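Local coordinates for phosphate-specific transport system accessory protein PhoU homolog (Pseudomonas aeruginosa, PDB 4Q25) that probably takes part in regulating phosphate uptake, as a homodimeric, all-helical accessory protein of the phosphate-specific transport system, at residues A[41-45]-A[127-131]. Sequence-based numbering, arbitrary orientation.
Sequences VNALI and YVEVR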
loop_
_atom_site.group_PDB
_atom_site.type_symbol
_atom_site.label_atom_id
_atom_site.label_comp_id
_atom_site.label_asym_id
_atom_site.label_seq_id
_atom_site.Cartn_x
_atom_site.Cartn_y
_atom_site.Cartn_z
ATOM N N VAL A 41 -0.779 -5.389 -17.589
ATOM C CA VAL A 41 -1.526 -4.515 -18.453
ATOM C C VAL A 41 -1.870 -5.258 -19.754
ATOM O O VAL A 41 -3.018 -5.224 -20.163
ATOM C CB VAL A 41 -0.746 -3.210 -18.728
ATOM C CG1 VAL A 41 -1.532 -2.298 -19.663
ATOM C CG2 VAL A 41 -0.478 -2.495 -17.401
ATOM N N ASN A 42 -0.891 -5.910 -20.390
ATOM C CA ASN A 42 -1.143 -6.641 -21.632
ATOM C C ASN A 42 -2.181 -7.731 -21.410
ATOM O O ASN A 42 -3.022 -7.975 -22.278
ATOM C CB ASN A 42 0.138 -7.294 -22.189
ATOM C CG ASN A 42 1.156 -6.283 -22.726
ATOM O OD1 ASN A 42 0.894 -5.084 -22.853
ATOM N ND2 ASN A 42 2.335 -6.786 -23.052
ATOM N N ALA A 43 -2.121 -8.381 -20.246
ATOM C CA ALA A 43 -3.078 -9.438 -19.916
ATOM C C ALA A 43 -4.482 -8.906 -19.893
ATOM O O ALA A 43 -5.391 -9.538 -20.403
ATOM C CB ALA A 43 -2.772 -10.063 -18.573
ATOM N N LEU A 44 -4.680 -7.755 -19.264
ATOM C CA LEU A 44 -6.035 -7.217 -19.162
ATOM C C LEU A 44 -6.541 -6.863 -20.559
ATOM O O LEU A 44 -7.619 -7.307 -20.967
ATOM C CB LEU A 44 -6.071 -6.008 -18.231
ATOM C CG LEU A 44 -7.437 -5.408 -17.893
ATOM C CD1 LEU A 44 -7.334 -4.673 -16.578
ATOM C CD2 LEU A 44 -7.956 -4.456 -18.961
ATOM N N ILE A 45 -5.725 -6.100 -21.294
ATOM C CA ILE A 45 -6.102 -5.592 -22.585
ATOM C C ILE A 45 -6.365 -6.717 -23.568
ATOM O O ILE A 45 -7.317 -6.640 -24.348
ATOM C CB ILE A 45 -5.017 -4.684 -23.192
ATOM C CG1 ILE A 45 -4.737 -3.473 -22.316
ATOM C CG2 ILE A 45 -5.423 -4.218 -24.596
ATOM C CD1 ILE A 45 -5.901 -2.561 -22.096
ATOM N N TYR A 127 -10.775 0.561 -21.855
ATOM C CA TYR A 127 -9.554 -0.107 -22.266
ATOM C C TYR A 127 -8.468 0.857 -22.747
ATOM O O TYR A 127 -7.252 0.643 -22.482
ATOM C CB TYR A 127 -9.860 -1.190 -23.319
ATOM C CG TYR A 127 -10.599 -2.353 -22.722
ATOM C CD1 TYR A 127 -9.919 -3.331 -22.000
ATOM C CD2 TYR A 127 -11.976 -2.469 -22.834
ATOM C CE1 TYR A 127 -10.584 -4.388 -21.419
ATOM C CE2 TYR A 127 -12.645 -3.539 -22.265
ATOM C CZ TYR A 127 -11.951 -4.491 -21.546
ATOM O OH TYR A 127 -12.637 -5.557 -20.988
ATOM N N VAL A 128 -8.871 1.903 -23.465
ATOM C CA VAL A 128 -7.896 2.868 -23.956
ATOM C C VAL A 128 -7.305 3.567 -22.760
ATOM O O VAL A 128 -6.123 3.798 -22.727
ATOM C CB VAL A 128 -8.452 3.852 -25.002
ATOM C CG1 VAL A 128 -9.553 4.736 -24.433
ATOM C CG2 VAL A 128 -7.339 4.740 -25.527
ATOM N N GLU A 129 -8.126 3.857 -21.758
ATOM C CA GLU A 129 -7.631 4.498 -20.534
ATOM C C GLU A 129 -6.671 3.614 -19.714
ATOM O O GLU A 129 -5.666 4.097 -19.178
ATOM C CB GLU A 129 -8.785 4.956 -19.655
ATOM C CG GLU A 129 -9.649 6.053 -20.281
ATOM C CD GLU A 129 -10.918 5.532 -20.930
ATOM O OE1 GLU A 129 -10.894 4.394 -21.460
ATOM O OE2 GLU A 129 -11.927 6.290 -20.932
ATOM N N VAL A 130 -7.009 2.345 -19.579
ATOM C CA VAL A 130 -6.133 1.401 -18.905
ATOM C C VAL A 130 -4.778 1.345 -19.611
ATOM O O VAL A 130 -3.746 1.444 -18.981
ATOM C CB VAL A 130 -6.728 -0.028 -18.865
ATOM C CG1 VAL A 130 -5.656 -1.045 -18.488
ATOM C CG2 VAL A 130 -7.866 -0.087 -17.875
ATOM N N ARG A 131 -4.786 1.170 -20.916
ATOM C CA ARG A 131 -3.545 1.100 -21.683
ATOM C C ARG A 131 -2.733 2.381 -21.555
ATOM O O ARG A 131 -1.538 2.337 -21.397
ATOM C CB ARG A 131 -3.839 0.805 -23.155
ATOM C CG ARG A 131 -2.665 0.979 -24.115
ATOM C CD ARG A 131 -1.553 0.003 -23.833
ATOM N NE ARG A 131 -1.868 -1.319 -24.365
ATOM C CZ ARG A 131 -1.302 -2.463 -24.004
ATOM N NH1 ARG A 131 -0.370 -2.507 -23.069
ATOM N NH2 ARG A 131 -1.685 -3.572 -24.601
#
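Polar contact across this helix pair rests on Arg-131 and Asn-42. NH1 of Arg-131 donates to OD1 of Asn-42 at 2.9 Å with a nearly straight N-H...O angle of 164°, and the oxygen lies close to the guanidinium plane. A second bond to the same oxygen, from NH2 of Arg-131, is weak, and the amide plane is turned 67° from the guanidinium. Bends at chi2 and chi3 fold the arginine chain across Ile-45, whose CG1 lies over one guanidinium face; NH2 of Arg-131 also comes 3.8 Å from CB of Ile-45. CG1 of Val-41 approaches the Arg-131 guanidinium obliquely, nearest NH1.

Apolar packing is made by the end of the Ile-45 side chain. Its CD1 is 3.9 Å from CG1 of Val-130, the two side chains running past each other in opposite directions, and meets the Tyr-127 ring at its edge, 4.1 Å from CD1 of the tyrosine. CD2 of Leu-44 approaches that ring obliquely, 3.6 Å from CE1 of Tyr-127, and also touches Val-130. The Tyr-127 hydroxyl is hydrogen-bonded to the backbone N of Ser-123.

The two segment axes run nearly antiparallel (171°), 10.2 Å apart at closest approach; this antiparallel helix-helix packing joins the C-terminal end of helix 15-45 to the first turn of helix 127-149 in the all-helical bundle of this PhoU-family protein. Helix 188-220 packs on Val-41, Leu-44, Tyr-127 and Val-130, and helix 84-120 adds Val-110 and Ala-114 against Leu-44.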